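Local atomic coordinates of variant surface glycoprotein MITAT 1.1 (Trypanosoma brucei brucei, PDB entry 5LY9), a protein that forms a coat on the parasite surface and, through the expression of a series of antigenically distinct variants, lets the trypanosome evade the host immune response. Residues A10-C15 against L140-C145; K16-L21 against S104-L109; T4-T9 against K122-T127; N110-L115 against G188-L193. One frame throughout, in Å; residues are numbered along the deposited sequence.

Interaction 1: residues A10-C15 against L140-C145; sequences AWKPLC and LDDQEC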
loop_
_atom_site.group_PDB
_atom_site.type_symbol
_atom_site.label_atom_id
_atom_site.label_comp_id
_atom_site.label_asym_id
_atom_site.label_seq_id
_atom_site.Cartn_x
_atom_site.Cartn_y
_atom_site.Cartn_z
ATOM N N ALA A 10 26.307 7.047 18.476
ATOM C CA ALA A 10 25.392 5.923 18.409
ATOM C C ALA A 10 23.963 6.317 18.121
ATOM O O ALA A 10 23.288 5.602 17.342
ATOM C CB ALA A 10 25.462 5.093 19.705
ATOM N N TRP A 11 23.435 7.357 18.749
ATOM C CA TRP A 11 22.028 7.732 18.484
ATOM C C TRP A 11 21.820 8.615 17.260
ATOM O O TRP A 11 20.722 8.657 16.700
ATOM C CB TRP A 11 21.321 8.330 19.715
ATOM C CG TRP A 11 21.896 9.526 20.293
ATOM C CD1 TRP A 11 22.681 9.601 21.409
ATOM C CD2 TRP A 11 21.724 10.883 19.854
ATOM N NE1 TRP A 11 23.000 10.902 21.657
ATOM C CE2 TRP A 11 22.399 11.710 20.762
ATOM C CE3 TRP A 11 21.049 11.475 18.816
ATOM C CZ2 TRP A 11 22.465 13.041 20.603
ATOM C CZ3 TRP A 11 21.082 12.767 18.682
ATOM C CH2 TRP A 11 21.793 13.577 19.573
ATOM N N LYS A 12 22.784 9.392 16.858
ATOM C CA LYS A 12 22.557 10.227 15.652
ATOM C C LYS A 12 22.252 9.404 14.399
ATOM O O LYS A 12 21.308 9.751 13.662
ATOM C CB LYS A 12 23.668 11.222 15.441
ATOM C CG LYS A 12 23.454 12.492 16.315
ATOM C CD LYS A 12 24.557 13.548 15.973
ATOM C CE LYS A 12 24.370 14.720 16.917
ATOM N NZ LYS A 12 25.345 15.808 16.622
ATOM N N PRO A 13 22.928 8.271 14.238
ATOM C CA PRO A 13 22.549 7.417 13.085
ATOM C C PRO A 13 21.105 6.895 13.181
ATOM O O PRO A 13 20.464 6.662 12.131
ATOM C CB PRO A 13 23.568 6.282 13.139
ATOM C CG PRO A 13 24.754 6.915 13.723
ATOM C CD PRO A 13 24.251 7.892 14.765
ATOM N N LEU A 14 20.591 6.657 14.384
ATOM C CA LEU A 14 19.217 6.281 14.536
ATOM C C LEU A 14 18.277 7.410 14.178
ATOM O O LEU A 14 17.247 7.167 13.551
ATOM C CB LEU A 14 18.891 5.760 15.965
ATOM C CG LEU A 14 19.601 4.411 16.282
ATOM C CD1 LEU A 14 19.565 4.182 17.767
ATOM C CD2 LEU A 14 18.989 3.243 15.535
ATOM N N CYS A 15 18.600 8.629 14.604
ATOM C CA CYS A 15 17.827 9.835 14.161
ATOM C C CYS A 15 17.807 9.989 12.619
ATOM O O CYS A 15 16.797 10.237 12.020
ATOM C CB CYS A 15 18.352 11.112 14.762
ATOM S SG CYS A 15 18.080 11.221 16.549
ATOM N N LEU A 140 17.545 17.165 17.661
ATOM C CA LEU A 140 18.310 16.839 18.835
ATOM C C LEU A 140 19.710 17.240 18.497
ATOM O O LEU A 140 20.313 16.734 17.592
ATOM C CB LEU A 140 18.289 15.321 19.142
ATOM C CG LEU A 140 17.196 14.815 19.998
ATOM C CD1 LEU A 140 17.331 13.266 20.081
ATOM C CD2 LEU A 140 17.185 15.456 21.375
ATOM N N ASP A 141 20.214 18.192 19.276
ATOM C CA ASP A 141 21.348 19.009 18.867
ATOM C C ASP A 141 21.228 19.470 17.424
ATOM O O ASP A 141 20.309 20.209 17.039
ATOM C CB ASP A 141 22.609 18.236 19.140
ATOM C CG ASP A 141 22.915 18.092 20.660
ATOM O OD1 ASP A 141 22.564 18.935 21.593
ATOM O OD2 ASP A 141 23.566 17.083 20.865
ATOM N N ASP A 142 22.139 19.086 16.603
ATOM C CA ASP A 142 22.010 19.602 15.253
ATOM C C ASP A 142 21.350 18.603 14.311
ATOM O O ASP A 142 21.390 18.829 13.138
ATOM C CB ASP A 142 23.376 20.018 14.739
ATOM C CG ASP A 142 24.397 18.915 14.770
ATOM O OD1 ASP A 142 24.242 17.939 15.552
ATOM O OD2 ASP A 142 25.428 19.056 14.016
ATOM N N GLN A 143 20.804 17.491 14.810
ATOM C CA GLN A 143 20.323 16.408 13.958
ATOM C C GLN A 143 18.786 16.385 13.975
ATOM O O GLN A 143 18.193 16.291 15.055
ATOM C CB GLN A 143 20.872 15.092 14.488
ATOM C CG GLN A 143 20.413 13.818 13.797
ATOM C CD GLN A 143 20.495 13.821 12.299
ATOM O OE1 GLN A 143 21.610 14.024 11.793
ATOM N NE2 GLN A 143 19.327 13.566 11.543
ATOM N N GLU A 144 18.167 16.430 12.803
ATOM C CA GLU A 144 16.736 16.219 12.743
ATOM C C GLU A 144 16.419 14.848 13.366
ATOM O O GLU A 144 17.052 13.816 13.052
ATOM C CB GLU A 144 16.263 16.279 11.324
ATOM C CG GLU A 144 14.814 16.154 11.131
ATOM C CD GLU A 144 13.921 17.258 11.647
ATOM O OE1 GLU A 144 14.373 18.286 12.179
ATOM O OE2 GLU A 144 12.668 17.084 11.449
ATOM N N CYS A 145 15.459 14.863 14.269
ATOM C CA CYS A 145 15.019 13.665 14.973
ATOM C C CYS A 145 13.567 13.812 15.443
ATOM O O CYS A 145 13.302 13.926 16.662
ATOM C CB CYS A 145 15.969 13.411 16.126
ATOM S SG CYS A 145 15.993 11.682 16.656
#
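Lys12 NZ meets Asp142 OD1 at 2.6 Å in a salt bridge on the outer side of the contact. The oxygen offers its syn lone pair. The lysine chain runs extended beyond CG and crosses the aspartate at about a right angle. Asp141 OD2 lies near the same ammonium group without touching it, so it may add to the favourable field there. Asp141 OD1 takes the backbone N-H of Thr134.

Further in, Lys12 and Gln143 pass alongside each other in opposite directions, with Lys12 CG 4.1 Å from Gln143 CB. Gln143 CG also rests on Cys15 CB at 3.5 Å. The glutamine bends at chi2 (49°), and this brings NE2 back to Glu144 O, 2.7 Å away. That bond lies in the carbonyl plane, on a lone pair. Glu144 O also receives a weak bond from Thr19 OG1.

The indole of Trp11 comes obliquely against Leu140, CZ3 to CB at 3.8 Å. Asp141 OD2 sits at the ring edge, 4.1 Å from Trp11 CH2, with the carboxylate plane turned 43° from the ring. Trp11 NE1 is bound elsewhere, to Val125 O.

The covalent link is the disulfide from Cys15 SG to Cys145 SG, 2.1 Å long, with chi3 -73°. Leu140 CD1 lies against it on Cys15 SG. Leu140 to Gln143 form a type II' turn between antiparallel strands 139-140 and 143-144. The arrangement is a disulfide-anchored beta hairpin, pinned to the first helix of the A-type VSG fold.

Interaction 2: residues K16-L21 against S104-L109; sequences KLTTEL and SIDEFL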
loop_
_atom_site.group_PDB
_atom_site.type_symbol
_atom_site.label_atom_id
_atom_site.label_comp_id
_atom_site.label_asym_id
_atom_site.label_seq_id
_atom_site.Cartn_x
_atom_site.Cartn_y
_atom_site.Cartn_z
ATOM N N LYS A 16 18.947 9.769 11.976
ATOM C CA LYS A 16 19.021 9.807 10.514
ATOM C C LYS A 16 18.140 8.739 9.907
ATOM O O LYS A 16 17.447 9.003 8.925
ATOM C CB LYS A 16 20.487 9.635 10.038
ATOM C CG LYS A 16 21.370 10.836 10.340
ATOM C CD LYS A 16 22.850 10.472 10.146
ATOM C CE LYS A 16 23.321 10.304 8.774
ATOM N NZ LYS A 16 24.830 10.185 8.626
ATOM N N LEU A 17 18.163 7.553 10.472
ATOM C CA LEU A 17 17.365 6.457 9.924
ATOM C C LEU A 17 15.898 6.738 10.097
ATOM O O LEU A 17 15.138 6.550 9.131
ATOM C CB LEU A 17 17.754 5.141 10.560
ATOM C CG LEU A 17 16.964 3.874 10.176
ATOM C CD1 LEU A 17 17.078 3.609 8.661
ATOM C CD2 LEU A 17 17.394 2.635 10.983
ATOM N N THR A 18 15.468 7.162 11.313
ATOM C CA THR A 18 14.059 7.437 11.472
ATOM C C THR A 18 13.575 8.550 10.513
ATOM O O THR A 18 12.482 8.455 9.952
ATOM C CB THR A 18 13.636 7.633 12.969
ATOM O OG1 THR A 18 12.209 7.638 13.017
ATOM C CG2 THR A 18 14.110 8.910 13.440
ATOM N N THR A 19 14.412 9.583 10.301
ATOM C CA THR A 19 14.131 10.616 9.302
ATOM C C THR A 19 13.960 10.022 7.888
ATOM O O THR A 19 13.008 10.341 7.200
ATOM C CB THR A 19 15.245 11.689 9.346
ATOM O OG1 THR A 19 15.329 12.222 10.701
ATOM C CG2 THR A 19 14.963 12.760 8.360
ATOM N N GLU A 20 14.846 9.154 7.502
ATOM C CA GLU A 20 14.749 8.537 6.182
ATOM C C GLU A 20 13.475 7.687 6.066
ATOM O O GLU A 20 12.706 7.810 5.089
ATOM C CB GLU A 20 15.977 7.693 5.844
ATOM C CG GLU A 20 15.870 6.979 4.486
ATOM C CD GLU A 20 17.212 6.613 3.894
ATOM O OE1 GLU A 20 18.069 7.560 3.674
ATOM O OE2 GLU A 20 17.425 5.376 3.755
ATOM N N LEU A 21 13.250 6.848 7.075
ATOM C CA LEU A 21 12.119 5.940 7.097
ATOM C C LEU A 21 10.789 6.665 7.039
ATOM O O LEU A 21 9.815 6.152 6.527
ATOM C CB LEU A 21 12.186 4.921 8.217
ATOM C CG LEU A 21 13.359 3.940 8.317
ATOM C CD1 LEU A 21 13.177 3.138 9.613
ATOM C CD2 LEU A 21 13.370 3.032 7.102
ATOM N N SER A 104 9.245 1.414 16.541
ATOM C CA SER A 104 10.047 0.954 17.626
ATOM C C SER A 104 11.243 1.866 17.909
ATOM O O SER A 104 11.536 2.167 19.093
ATOM C CB SER A 104 10.633 -0.461 17.379
ATOM O OG SER A 104 9.507 -1.410 17.150
ATOM N N ILE A 105 11.935 2.319 16.846
ATOM C CA ILE A 105 13.004 3.288 17.024
ATOM C C ILE A 105 12.489 4.528 17.753
ATOM O O ILE A 105 13.104 4.983 18.708
ATOM C CB ILE A 105 13.623 3.675 15.687
ATOM C CG1 ILE A 105 14.315 2.414 15.105
ATOM C CG2 ILE A 105 14.581 4.843 15.858
ATOM C CD1 ILE A 105 14.728 2.659 13.664
ATOM N N ASP A 106 11.377 5.072 17.312
ATOM C CA ASP A 106 10.903 6.329 17.895
ATOM C C ASP A 106 10.545 6.131 19.385
ATOM O O ASP A 106 10.770 6.994 20.247
ATOM C CB ASP A 106 9.716 6.889 17.089
ATOM C CG ASP A 106 10.110 7.449 15.728
ATOM O OD1 ASP A 106 11.336 7.470 15.414
ATOM O OD2 ASP A 106 9.166 7.890 15.000
ATOM N N GLU A 107 9.922 4.997 19.683
ATOM C CA GLU A 107 9.492 4.729 21.075
ATOM C C GLU A 107 10.739 4.620 21.965
ATOM O O GLU A 107 10.787 5.178 23.091
ATOM C CB GLU A 107 8.603 3.507 21.133
ATOM C CG GLU A 107 8.116 3.079 22.518
ATOM C CD GLU A 107 7.120 4.040 23.155
ATOM O OE1 GLU A 107 6.408 4.750 22.355
ATOM O OE2 GLU A 107 7.007 3.966 24.442
ATOM N N PHE A 108 11.748 3.883 21.514
ATOM C CA PHE A 108 12.946 3.684 22.369
ATOM C C PHE A 108 13.716 5.004 22.502
ATOM O O PHE A 108 14.178 5.354 23.608
ATOM C CB PHE A 108 13.812 2.523 21.964
ATOM C CG PHE A 108 14.706 2.070 23.046
ATOM C CD1 PHE A 108 14.181 1.300 24.120
ATOM C CD2 PHE A 108 15.995 2.521 23.119
ATOM C CE1 PHE A 108 14.987 0.922 25.141
ATOM C CE2 PHE A 108 16.807 2.123 24.164
ATOM C CZ PHE A 108 16.321 1.384 25.170
ATOM N N LEU A 109 13.926 5.710 21.389
ATOM C CA LEU A 109 14.604 7.006 21.481
ATOM C C LEU A 109 13.857 7.980 22.392
ATOM O O LEU A 109 14.485 8.697 23.179
ATOM C CB LEU A 109 14.836 7.677 20.117
ATOM C CG LEU A 109 15.887 7.074 19.179
ATOM C CD1 LEU A 109 15.844 7.785 17.861
ATOM C CD2 LEU A 109 17.304 7.132 19.698
#
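Ile105 carries the apolar half of the contact with Leu17, Thr18 and Leu21. From its CB, the CG2 branch stands anti to the backbone N and reaches Thr18 CB at 4.1 Å. The other branch leaves through CG1. It continues to CD1. This tip methyl meets Leu17 CD2 at 3.8 Å, and the two side chains cross at about a right angle. On the next turn of helix 8-21, Leu21 CD1 approaches Ile105 CD1 more loosely, at 4.4 Å. Trp246 of helix 244-254 touches both Leu17 and Ile105.

The two segments run roughly antiparallel, 141° between directions, with axes 10.3 Å apart at closest. This is helix-on-helix packing in the elongated helical bundle of the VSG N-terminal domain. Helix 62-114 is one of its long members.

A polar pair flanks the methyls. Thr18 OG1 donates to Asp106 OD1 at 2.6 Å. The hydroxyl meets the syn side of the oxygen, 18° out of the carboxylate plane. With chi1 at -169° the hydroxyl swings away from its own backbone N and faces helix 62-114. Lys102 NZ bonds to the same OG1 and forms a salt bridge with Asp106 OD2, so one ammonium clamps both partners. Tyr100 OH of the second subunit also hydrogen-bonds Asp106 OD2, which brings this buried carboxylate into the dimer interface.

Interaction 3: residues T4-T9 against K122-T127; sequences TGLKAT and KCLVTT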
loop_
_atom_site.group_PDB
_atom_site.type_symbol
_atom_site.label_atom_id
_atom_site.label_comp_id
_atom_site.label_asym_id
_atom_site.label_seq_id
_atom_site.Cartn_x
_atom_site.Cartn_y
_atom_site.Cartn_z
ATOM N N THR A 4 26.525 4.587 31.675
ATOM C CA THR A 4 26.483 5.994 31.178
ATOM C C THR A 4 25.584 6.076 29.956
ATOM O O THR A 4 25.177 5.027 29.367
ATOM C CB THR A 4 27.868 6.534 30.930
ATOM O OG1 THR A 4 28.543 5.690 29.980
ATOM C CG2 THR A 4 28.628 6.607 32.290
ATOM N N GLY A 5 25.184 7.283 29.601
ATOM C CA GLY A 5 24.360 7.473 28.464
ATOM C C GLY A 5 24.936 7.076 27.127
ATOM O O GLY A 5 26.107 6.849 26.944
ATOM N N LEU A 6 24.059 7.036 26.166
ATOM C CA LEU A 6 24.448 6.707 24.818
ATOM C C LEU A 6 25.032 7.955 24.075
ATOM O O LEU A 6 24.380 9.027 24.022
ATOM C CB LEU A 6 23.203 6.217 24.117
ATOM C CG LEU A 6 23.345 5.422 22.868
ATOM C CD1 LEU A 6 24.139 4.134 23.171
ATOM C CD2 LEU A 6 21.942 5.096 22.297
ATOM N N LYS A 7 26.271 7.823 23.557
ATOM C CA LYS A 7 26.895 8.912 22.781
ATOM C C LYS A 7 26.124 9.209 21.498
ATOM O O LYS A 7 25.524 8.280 20.922
ATOM C CB LYS A 7 28.330 8.565 22.381
ATOM C CG LYS A 7 29.288 8.371 23.554
ATOM C CD LYS A 7 30.593 7.799 23.008
ATOM C CE LYS A 7 31.728 7.759 23.997
ATOM N NZ LYS A 7 32.990 7.336 23.340
ATOM N N ALA A 8 26.219 10.447 21.048
ATOM C CA ALA A 8 25.681 10.887 19.799
ATOM C C ALA A 8 26.207 10.088 18.618
ATOM O O ALA A 8 25.495 9.923 17.647
ATOM C CB ALA A 8 25.970 12.394 19.613
ATOM N N THR A 9 27.417 9.527 18.687
ATOM C CA THR A 9 27.935 8.685 17.602
ATOM C C THR A 9 27.015 7.464 17.411
ATOM O O THR A 9 26.938 6.933 16.288
ATOM C CB THR A 9 29.362 8.190 17.878
ATOM O OG1 THR A 9 29.386 7.623 19.168
ATOM C CG2 THR A 9 30.351 9.284 17.762
ATOM N N LYS A 122 20.910 10.933 32.632
ATOM C CA LYS A 122 20.912 11.472 31.285
ATOM C C LYS A 122 21.212 10.331 30.357
ATOM O O LYS A 122 22.239 9.690 30.505
ATOM C CB LYS A 122 21.976 12.556 31.136
ATOM C CG LYS A 122 21.858 13.716 32.070
ATOM C CD LYS A 122 22.909 14.767 31.914
ATOM C CE LYS A 122 22.466 15.917 32.817
ATOM N NZ LYS A 122 23.578 16.885 32.951
ATOM N N CYS A 123 20.332 10.080 29.367
ATOM C CA CYS A 123 20.505 8.878 28.514
ATOM C C CYS A 123 20.939 9.123 27.062
ATOM O O CYS A 123 21.617 8.291 26.432
ATOM C CB CYS A 123 19.246 8.012 28.548
ATOM S SG CYS A 123 18.948 7.106 30.063
ATOM N N LEU A 124 20.535 10.232 26.498
ATOM C CA LEU A 124 21.048 10.634 25.192
ATOM C C LEU A 124 21.992 11.766 25.438
ATOM O O LEU A 124 21.560 12.851 25.782
ATOM C CB LEU A 124 19.942 11.070 24.242
ATOM C CG LEU A 124 18.960 9.971 23.833
ATOM C CD1 LEU A 124 17.993 10.584 22.811
ATOM C CD2 LEU A 124 19.602 8.716 23.266
ATOM N N VAL A 125 23.264 11.474 25.306
ATOM C CA VAL A 125 24.298 12.418 25.608
ATOM C C VAL A 125 25.160 12.713 24.404
ATOM O O VAL A 125 25.014 12.108 23.321
ATOM C CB VAL A 125 25.171 11.927 26.822
ATOM C CG1 VAL A 125 24.311 11.843 28.049
ATOM C CG2 VAL A 125 25.920 10.611 26.532
ATOM N N THR A 126 26.070 13.687 24.553
ATOM C CA THR A 126 26.857 14.120 23.432
ATOM C C THR A 126 28.111 13.288 23.356
ATOM O O THR A 126 28.155 12.213 22.692
ATOM C CB THR A 126 27.119 15.624 23.488
ATOM O OG1 THR A 126 27.860 15.891 24.704
ATOM C CG2 THR A 126 25.840 16.359 23.441
ATOM N N THR A 127 29.173 13.741 24.027
ATOM C CA THR A 127 30.481 13.082 23.991
ATOM C C THR A 127 30.974 12.690 25.412
ATOM O O THR A 127 32.006 12.039 25.523
ATOM C CB THR A 127 31.529 14.050 23.426
ATOM O OG1 THR A 127 31.517 15.226 24.257
ATOM C CG2 THR A 127 31.237 14.432 21.926
HETATM O O HOH W 1 24.973 9.614 31.168
HETATM O O HOH W 2 29.496 11.248 20.491
#
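Leu6 N donates to Cys123 O at 2.8 Å, and Val125 N returns a bond to Leu6 O at 3.0 Å. In both, the donor is tilted from the carbonyl plane, by 31° and 27°. Leu6 thus bonds to the residues before and after Leu124, the pattern of a single parallel beta bridge between Leu6 and Leu124.

Further along, Ala8 N donates to Thr126 O at 3.1 Å, in the carbonyl plane and on a lone pair. The same oxygen accepts from a water that also takes Thr9 N. Lys7 holds the N-cap position. Thr126 O takes up two N-H groups of the first helical turn, one through water. At the other end a second water joins Gly5 N to Lys122 O.

The packing is close to the backbone. Gly5 CA lies 3.5 Å from Cys123 O. Val125 CG2 rests against Gly5 C at 3.7 Å and also meets Leu6 O. Leu6 CD2 and Leu124 CD2 touch loosely at 4.4 Å. Lys7 CB lies 3.7 Å from Thr126 O, while its NZ bonds to Asn179 O and Thr180 O.

The bridge lies just before helix 8-21. Leu6, Cys123 and Leu124 all rest on Leu112 of helix 62-114.

Interaction 4: residues N110-L115 against G188-L193; sequences NLLESL and GTCKLL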
loop_
_atom_site.group_PDB
_atom_site.type_symbol
_atom_site.label_atom_id
_atom_site.label_comp_id
_atom_site.label_asym_id
_atom_site.label_seq_id
_atom_site.Cartn_x
_atom_site.Cartn_y
_atom_site.Cartn_z
ATOM N N ASN A 110 12.533 8.026 22.258
ATOM C CA ASN A 110 11.721 8.861 23.108
ATOM C C ASN A 110 11.934 8.484 24.587
ATOM O O ASN A 110 12.014 9.396 25.464
ATOM C CB ASN A 110 10.241 8.754 22.766
ATOM C CG ASN A 110 9.350 9.599 23.679
ATOM O OD1 ASN A 110 9.303 10.812 23.538
ATOM N ND2 ASN A 110 8.704 8.969 24.627
ATOM N N LEU A 111 11.992 7.166 24.883
ATOM C CA LEU A 111 12.114 6.768 26.276
ATOM C C LEU A 111 13.494 7.243 26.803
ATOM O O LEU A 111 13.568 7.834 27.866
ATOM C CB LEU A 111 11.997 5.234 26.415
ATOM C CG LEU A 111 12.320 4.720 27.806
ATOM C CD1 LEU A 111 11.331 5.286 28.838
ATOM C CD2 LEU A 111 12.294 3.236 27.818
ATOM N N LEU A 112 14.563 7.035 26.038
ATOM C CA LEU A 112 15.877 7.466 26.460
ATOM C C LEU A 112 15.894 8.968 26.650
ATOM O O LEU A 112 16.472 9.462 27.660
ATOM C CB LEU A 112 16.981 7.064 25.512
ATOM C CG LEU A 112 17.288 5.590 25.395
ATOM C CD1 LEU A 112 18.392 5.336 24.359
ATOM C CD2 LEU A 112 17.579 5.020 26.725
ATOM N N GLU A 113 15.299 9.723 25.727
ATOM C CA GLU A 113 15.203 11.169 25.914
ATOM C C GLU A 113 14.515 11.562 27.200
ATOM O O GLU A 113 14.864 12.574 27.868
ATOM C CB GLU A 113 14.528 11.818 24.706
ATOM C CG GLU A 113 14.748 13.297 24.635
ATOM C CD GLU A 113 14.141 13.926 23.367
ATOM O OE1 GLU A 113 13.814 13.159 22.393
ATOM O OE2 GLU A 113 13.994 15.192 23.362
ATOM N N SER A 114 13.518 10.789 27.555
ATOM C CA SER A 114 12.648 11.115 28.688
ATOM C C SER A 114 13.238 10.760 30.026
ATOM O O SER A 114 12.764 11.256 31.039
ATOM C CB SER A 114 11.311 10.390 28.557
ATOM O OG SER A 114 10.649 10.780 27.335
ATOM N N LEU A 115 14.279 9.959 30.050
ATOM C CA LEU A 115 14.885 9.555 31.311
ATOM C C LEU A 115 16.012 10.505 31.688
ATOM O O LEU A 115 17.162 10.136 31.828
ATOM C CB LEU A 115 15.349 8.096 31.259
ATOM C CG LEU A 115 14.311 7.032 31.013
ATOM C CD1 LEU A 115 14.937 5.628 30.860
ATOM C CD2 LEU A 115 13.255 7.085 32.135
ATOM N N GLY A 188 26.534 12.098 35.264
ATOM C CA GLY A 188 25.312 11.561 34.595
ATOM C C GLY A 188 25.376 10.066 34.377
ATOM O O GLY A 188 26.447 9.480 34.185
ATOM N N THR A 189 24.235 9.415 34.451
ATOM C CA THR A 189 24.183 7.964 34.246
ATOM C C THR A 189 22.877 7.644 33.521
ATOM O O THR A 189 21.988 8.457 33.489
ATOM C CB THR A 189 24.131 7.176 35.571
ATOM O OG1 THR A 189 22.902 7.480 36.271
ATOM C CG2 THR A 189 25.283 7.461 36.439
ATOM N N CYS A 190 22.810 6.494 32.860
ATOM C CA CYS A 190 21.575 5.986 32.263
ATOM C C CYS A 190 21.515 4.548 32.728
ATOM O O CYS A 190 22.071 3.632 32.064
ATOM C CB CYS A 190 21.712 6.086 30.755
ATOM S SG CYS A 190 20.200 5.531 29.907
ATOM N N LYS A 191 20.855 4.328 33.879
ATOM C CA LYS A 191 20.803 3.010 34.475
ATOM C C LYS A 191 20.053 2.026 33.581
ATOM O O LYS A 191 20.303 0.809 33.682
ATOM C CB LYS A 191 20.137 3.075 35.853
ATOM C CG LYS A 191 21.032 3.717 36.875
ATOM C CD LYS A 191 20.506 3.667 38.283
ATOM C CE LYS A 191 19.187 4.439 38.443
ATOM N NZ LYS A 191 18.714 4.193 39.870
ATOM N N LEU A 192 19.130 2.543 32.732
ATOM C CA LEU A 192 18.329 1.660 31.870
ATOM C C LEU A 192 19.272 0.809 31.035
ATOM O O LEU A 192 18.927 -0.300 30.655
ATOM C CB LEU A 192 17.391 2.424 30.972
ATOM C CG LEU A 192 16.390 1.516 30.211
ATOM C CD1 LEU A 192 15.448 0.790 31.170
ATOM C CD2 LEU A 192 15.662 2.276 29.153
ATOM N N LEU A 193 20.482 1.342 30.747
ATOM C CA LEU A 193 21.389 0.634 29.872
ATOM C C LEU A 193 22.198 -0.433 30.575
ATOM O O LEU A 193 23.109 -1.042 29.950
ATOM C CB LEU A 193 22.283 1.611 29.101
ATOM C CG LEU A 193 21.491 2.516 28.158
ATOM C CD1 LEU A 193 22.421 3.443 27.426
ATOM C CD2 LEU A 193 20.654 1.777 27.144
HETATM O O HOH W 3 18.666 7.946 33.195
#
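Leu192 points its side chain into a group of three leucines at the end of helix 62-114. It crosses Leu111, Leu112 and Leu115 each at about a right angle. One methyl does most of the touching. Leu192 CD2 meets Leu111 CD2 at 3.7 Å, Leu115 CD1 at 3.8 Å and Leu112 CD2 at 4.1 Å. Leu115 CD1 also reaches back to Leu192 CB. With CG anti to the backbone N (chi1 -171°), Leu192 extends toward the helix.

Leu112 CD2 is shared. Besides Leu192 it approaches Cys190 SG at 4.2 Å and, at the limit of contact, Leu193 CD2 at 4.5 Å. The sulfur it meets belongs to the disulfide with Cys123. The contact is thus wholly apolar, mostly methyl against methyl, with one methyl on sulfur.

Each backbone is shaped by local bonds. Leu193 N reaches Cys190 O at 3.1 Å in the 3-10 segment 191-193. On the helix, Asn110 O accepts both Ser114 N and Ser114 OG, which come from opposite faces of its plane. The hydroxyl bond is 2.7 Å from Ser114 OG to Asn110 O.

The second subunit packs here too: its Leu111 meets Leu111, and its Tyr201 touches Leu115 and hydrogen-bonds Leu192 N through its hydroxyl. Leu115 is the first residue to leave the helical conformation. The leucines pack the end of helix 62-114 against the loop between strands 173-174 and 211-213.

All four contacts lie toward one end of the elongated chain. Interactions 2 and 4 are buried, share helix 62-114 and adjoin the second subunit, which interaction 3 touches through Cys123. Interaction 2 joins apolar packing to a polar cluster, while interaction 4 is almost wholly leucine. Interactions 1 and 3 are only partly buried and, with interaction 2, share helix 8-21. Interaction 3 relies on backbone bonds and water around the start of the helix, and interaction 1 on a disulfide and an outer salt bridge. The Cys123-Cys190 disulfide ties interaction 3 to interaction 4. Trp11 of interaction 1 packs on Leu124 of interaction 3, and Leu109 of interaction 2 touches Leu14 and Cys145.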